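Local coordinates for lipase (Acinetobacter baumannii, PDB 4OPM), which probably hydrolyses ester bonds of lipids, as a putative triacylglycerol lipase of the alpha/beta hydrolase superfamily, at residues 230-241 and 253-262. Residues are numbered along the deposited sequence; the frame is centred on the assembly and turned at random.
Sequences TKTIDAPTLILW and ANELKRLLKN
Leu260 provides the main bump: its forked end enters a hollow lined by Thr230, Ile233 and Thr237. Leu260 CD2 lies 3.8 Å from Ile233 CB, and the Leu260 side chain crosses that of Thr230 at about a right angle, while Leu260 CD1 meets Thr237 CG2. Strand 237-241 runs nearly antiparallel to helix 253-259 (171°, axes 9.1 Å apart), and the CB atoms of Thr237, Ile239 and Trp241 point toward 253-262. With CG1 beside the backbone N (chi1 -58°) and the chain extended at chi2, Ile239 CD1 packs on the backbone of Lys257, 3.6 Å from Lys257 N, leaving Ile239 CG2 for Ala253. Ala253 CB sits over one face of the Trp241 ring, displaced toward its rim; Leu256 CD1 reaches Trp241 CZ3 obliquely at 3.6 Å. Beyond the helix, Asn262 closes the interface with two direct bonds: Asn262 ND2 donates almost straight (168°) to Asp234 O at 2.7 Å, and the backbone O of Asn262 accepts from Thr237 N at 3.0 Å, the donor lying above the carbonyl plane. Water 3 joins Asn262 N to the carbonyls of Ile233 and Ala235. Strand 267-269 follows, parallel to 237-242, making this a beta-alpha-beta unit of the alpha/beta hydrolase fold, with Trp241 touching the probable Ser-His-Asp triad.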
loop_
_atom_site.group_PDB
_atom_site.type_symbol
_atom_site.label_atom_id
_atom_site.label_comp_id
_atom_site.label_asym_id
_atom_site.label_seq_id
_atom_site.Cartn_x
_atom_site.Cartn_y
_atom_site.Cartn_z
ATOM N N THR A 230 -15.184 -9.128 -5.978
ATOM C CA THR A 230 -14.642 -8.563 -7.226
ATOM C C THR A 230 -15.716 -8.414 -8.314
ATOM O O THR A 230 -15.627 -7.478 -9.109
ATOM C CB THR A 230 -13.441 -9.352 -7.740
ATOM O OG1 THR A 230 -13.810 -10.719 -7.918
ATOM C CG2 THR A 230 -12.235 -9.240 -6.815
ATOM N N LYS A 231 -16.768 -9.264 -8.294
ATOM C CA LYS A 231 -17.891 -9.187 -9.237
ATOM C C LYS A 231 -18.608 -7.822 -9.130
ATOM O O LYS A 231 -19.122 -7.328 -10.123
ATOM C CB LYS A 231 -18.888 -10.340 -8.961
ATOM C CG LYS A 231 -19.920 -10.570 -10.055
ATOM C CD LYS A 231 -20.820 -11.754 -9.739
ATOM C CE LYS A 231 -21.870 -11.936 -10.808
ATOM N NZ LYS A 231 -22.859 -12.986 -10.445
ATOM N N THR A 232 -18.610 -7.216 -7.939
ATOM C CA THR A 232 -19.285 -5.941 -7.664
ATOM C C THR A 232 -18.418 -4.706 -8.031
ATOM O O THR A 232 -18.916 -3.576 -7.943
ATOM C CB THR A 232 -19.705 -5.864 -6.174
ATOM O OG1 THR A 232 -18.557 -5.691 -5.339
ATOM C CG2 THR A 232 -20.522 -7.070 -5.715
ATOM N N ILE A 233 -17.137 -4.910 -8.414
ATOM C CA ILE A 233 -16.219 -3.802 -8.718
ATOM C C ILE A 233 -16.214 -3.494 -10.231
ATOM O O ILE A 233 -15.739 -4.299 -11.025
ATOM C CB ILE A 233 -14.789 -4.111 -8.185
ATOM C CG1 ILE A 233 -14.801 -4.298 -6.644
ATOM C CG2 ILE A 233 -13.802 -2.993 -8.590
ATOM C CD1 ILE A 233 -13.541 -4.931 -6.046
ATOM N N ASP A 234 -16.729 -2.321 -10.613
ATOM C CA ASP A 234 -16.805 -1.901 -12.023
ATOM C C ASP A 234 -15.730 -0.869 -12.352
ATOM O O ASP A 234 -15.609 -0.469 -13.507
ATOM C CB ASP A 234 -18.196 -1.296 -12.331
ATOM C CG ASP A 234 -19.362 -2.274 -12.337
ATOM O OD1 ASP A 234 -19.114 -3.506 -12.306
ATOM O OD2 ASP A 234 -20.519 -1.811 -12.394
ATOM N N ALA A 235 -14.976 -0.416 -11.342
ATOM C CA ALA A 235 -13.947 0.618 -11.523
ATOM C C ALA A 235 -12.895 0.215 -12.576
ATOM O O ALA A 235 -12.455 -0.950 -12.580
ATOM C CB ALA A 235 -13.247 0.898 -10.199
ATOM N N PRO A 236 -12.490 1.142 -13.488
ATOM C CA PRO A 236 -11.371 0.818 -14.397
ATOM C C PRO A 236 -10.152 0.494 -13.535
ATOM O O PRO A 236 -9.888 1.210 -12.559
ATOM C CB PRO A 236 -11.194 2.085 -15.239
ATOM C CG PRO A 236 -11.796 3.171 -14.440
ATOM C CD PRO A 236 -12.894 2.557 -13.609
ATOM N N THR A 237 -9.468 -0.623 -13.832
ATOM C CA THR A 237 -8.391 -1.103 -12.966
ATOM C C THR A 237 -7.104 -1.375 -13.739
ATOM O O THR A 237 -7.115 -1.978 -14.820
ATOM C CB THR A 237 -8.878 -2.376 -12.214
ATOM O OG1 THR A 237 -10.063 -2.066 -11.468
ATOM C CG2 THR A 237 -7.825 -2.964 -11.265
ATOM N N LEU A 238 -5.993 -0.935 -13.147
ATOM C CA LEU A 238 -4.648 -1.177 -13.617
ATOM C C LEU A 238 -4.002 -2.150 -12.637
ATOM O O LEU A 238 -4.098 -1.953 -11.422
ATOM C CB LEU A 238 -3.850 0.139 -13.727
ATOM C CG LEU A 238 -2.400 0.029 -14.236
ATOM C CD1 LEU A 238 -2.355 -0.488 -15.687
ATOM C CD2 LEU A 238 -1.692 1.371 -14.147
ATOM N N ILE A 239 -3.381 -3.206 -13.161
ATOM C CA ILE A 239 -2.716 -4.223 -12.336
ATOM C C ILE A 239 -1.262 -4.220 -12.699
ATOM O O ILE A 239 -0.932 -4.338 -13.876
ATOM C CB ILE A 239 -3.347 -5.639 -12.541
ATOM C CG1 ILE A 239 -4.860 -5.656 -12.213
ATOM C CG2 ILE A 239 -2.592 -6.743 -11.757
ATOM C CD1 ILE A 239 -5.631 -6.775 -12.957
ATOM N N LEU A 240 -0.387 -4.146 -11.700
ATOM C CA LEU A 240 1.052 -4.187 -11.949
ATOM C C LEU A 240 1.693 -5.151 -10.953
ATOM O O LEU A 240 1.345 -5.154 -9.777
ATOM C CB LEU A 240 1.679 -2.783 -11.882
ATOM C CG LEU A 240 3.135 -2.679 -12.336
ATOM C CD1 LEU A 240 3.401 -1.350 -13.028
ATOM C CD2 LEU A 240 4.093 -2.867 -11.154
ATOM N N TRP A 241 2.609 -5.998 -11.446
ATOM C CA TRP A 241 3.280 -6.990 -10.623
ATOM C C TRP A 241 4.767 -7.024 -10.870
ATOM O O TRP A 241 5.231 -6.704 -11.965
ATOM C CB TRP A 241 2.736 -8.394 -10.978
ATOM C CG TRP A 241 2.295 -9.196 -9.793
ATOM C CD1 TRP A 241 3.026 -10.121 -9.096
ATOM C CD2 TRP A 241 1.043 -9.083 -9.123
ATOM N NE1 TRP A 241 2.281 -10.615 -8.045
ATOM C CE2 TRP A 241 1.061 -9.991 -8.038
ATOM C CE3 TRP A 241 -0.101 -8.286 -9.324
ATOM C CZ2 TRP A 241 -0.038 -10.151 -7.181
ATOM C CZ3 TRP A 241 -1.194 -8.457 -8.481
ATOM C CH2 TRP A 241 -1.139 -9.345 -7.400
ATOM N N ALA A 253 -1.850 -12.101 -10.843
ATOM C CA ALA A 253 -2.143 -10.904 -11.668
ATOM C C ALA A 253 -3.196 -11.233 -12.760
ATOM O O ALA A 253 -4.126 -10.446 -12.986
ATOM C CB ALA A 253 -0.868 -10.365 -12.311
ATOM N N ASN A 254 -3.064 -12.408 -13.402
ATOM C CA ASN A 254 -4.013 -12.844 -14.438
ATOM C C ASN A 254 -5.353 -13.212 -13.820
ATOM O O ASN A 254 -6.381 -12.956 -14.428
ATOM C CB ASN A 254 -3.469 -14.006 -15.275
ATOM C CG ASN A 254 -2.429 -13.580 -16.280
ATOM O OD1 ASN A 254 -1.469 -14.310 -16.551
ATOM N ND2 ASN A 254 -2.570 -12.375 -16.835
ATOM N N GLU A 255 -5.348 -13.777 -12.605
ATOM C CA GLU A 255 -6.594 -14.098 -11.921
ATOM C C GLU A 255 -7.371 -12.790 -11.603
ATOM O O GLU A 255 -8.569 -12.707 -11.898
ATOM C CB GLU A 255 -6.321 -14.907 -10.657
ATOM C CG GLU A 255 -7.595 -15.451 -10.040
ATOM C CD GLU A 255 -7.415 -16.360 -8.846
ATOM O OE1 GLU A 255 -6.290 -16.856 -8.624
ATOM O OE2 GLU A 255 -8.423 -16.613 -8.150
ATOM N N LEU A 256 -6.674 -11.746 -11.086
ATOM C CA LEU A 256 -7.305 -10.448 -10.811
ATOM C C LEU A 256 -7.900 -9.856 -12.090
ATOM O O LEU A 256 -9.031 -9.366 -12.056
ATOM C CB LEU A 256 -6.317 -9.447 -10.178
ATOM C CG LEU A 256 -6.038 -9.606 -8.695
ATOM C CD1 LEU A 256 -4.808 -8.783 -8.288
ATOM C CD2 LEU A 256 -7.266 -9.212 -7.834
ATOM N N LYS A 257 -7.171 -9.971 -13.223
ATOM C CA LYS A 257 -7.624 -9.514 -14.531
ATOM C C LYS A 257 -8.936 -10.233 -14.911
ATOM O O LYS A 257 -9.878 -9.572 -15.333
ATOM C CB LYS A 257 -6.530 -9.742 -15.603
ATOM C CG LYS A 257 -6.995 -9.603 -17.075
ATOM C CD LYS A 257 -7.343 -8.171 -17.425
ATOM C CE LYS A 257 -7.609 -7.968 -18.892
ATOM N NZ LYS A 257 -8.976 -8.406 -19.263
ATOM N N ARG A 258 -9.006 -11.564 -14.713
ATOM C CA ARG A 258 -10.200 -12.352 -15.027
ATOM C C ARG A 258 -11.389 -11.975 -14.129
ATOM O O ARG A 258 -12.527 -11.977 -14.590
ATOM C CB ARG A 258 -9.909 -13.855 -14.878
ATOM C CG ARG A 258 -8.964 -14.427 -15.942
ATOM C CD ARG A 258 -8.943 -15.952 -15.951
ATOM N NE ARG A 258 -8.433 -16.546 -14.708
ATOM C CZ ARG A 258 -7.145 -16.764 -14.442
ATOM N NH1 ARG A 258 -6.209 -16.417 -15.321
ATOM N NH2 ARG A 258 -6.783 -17.320 -13.292
ATOM N N LEU A 259 -11.118 -11.635 -12.852
ATOM C CA LEU A 259 -12.143 -11.331 -11.858
ATOM C C LEU A 259 -12.720 -9.918 -11.964
ATOM O O LEU A 259 -13.878 -9.706 -11.584
ATOM C CB LEU A 259 -11.590 -11.545 -10.436
ATOM C CG LEU A 259 -11.359 -13.010 -10.004
ATOM C CD1 LEU A 259 -10.603 -13.069 -8.684
ATOM C CD2 LEU A 259 -12.684 -13.791 -9.881
ATOM N N LEU A 260 -11.924 -8.956 -12.442
ATOM C CA LEU A 260 -12.375 -7.570 -12.527
ATOM C C LEU A 260 -12.777 -7.199 -13.950
ATOM O O LEU A 260 -11.934 -7.190 -14.850
ATOM C CB LEU A 260 -11.271 -6.631 -12.007
ATOM C CG LEU A 260 -10.887 -6.815 -10.530
ATOM C CD1 LEU A 260 -9.550 -6.148 -10.225
ATOM C CD2 LEU A 260 -11.982 -6.286 -9.593
ATOM N N LYS A 261 -14.080 -6.883 -14.132
ATOM C CA LYS A 261 -14.747 -6.535 -15.393
ATOM C C LYS A 261 -13.970 -5.495 -16.230
ATOM O O LYS A 261 -13.811 -5.688 -17.433
ATOM C CB LYS A 261 -16.160 -5.987 -15.082
ATOM C CG LYS A 261 -17.054 -5.760 -16.295
ATOM C CD LYS A 261 -18.401 -5.178 -15.883
ATOM C CE LYS A 261 -19.319 -4.954 -17.063
ATOM N NZ LYS A 261 -20.667 -4.496 -16.630
ATOM N N ASN A 262 -13.515 -4.406 -15.601
ATOM C CA ASN A 262 -12.855 -3.313 -16.306
ATOM C C ASN A 262 -11.364 -3.210 -15.995
ATOM O O ASN A 262 -10.784 -2.128 -16.035
ATOM C CB ASN A 262 -13.599 -2.002 -16.029
ATOM C CG ASN A 262 -14.983 -2.025 -16.661
ATOM O OD1 ASN A 262 -15.151 -2.431 -17.816
ATOM N ND2 ASN A 262 -16.016 -1.673 -15.901
HETATM O O HOH W 1 -15.873 -6.895 -11.868
HETATM O O HOH W 2 -15.540 -11.391 -10.238
HETATM O O HOH W 3 -13.546 -3.565 -12.822
#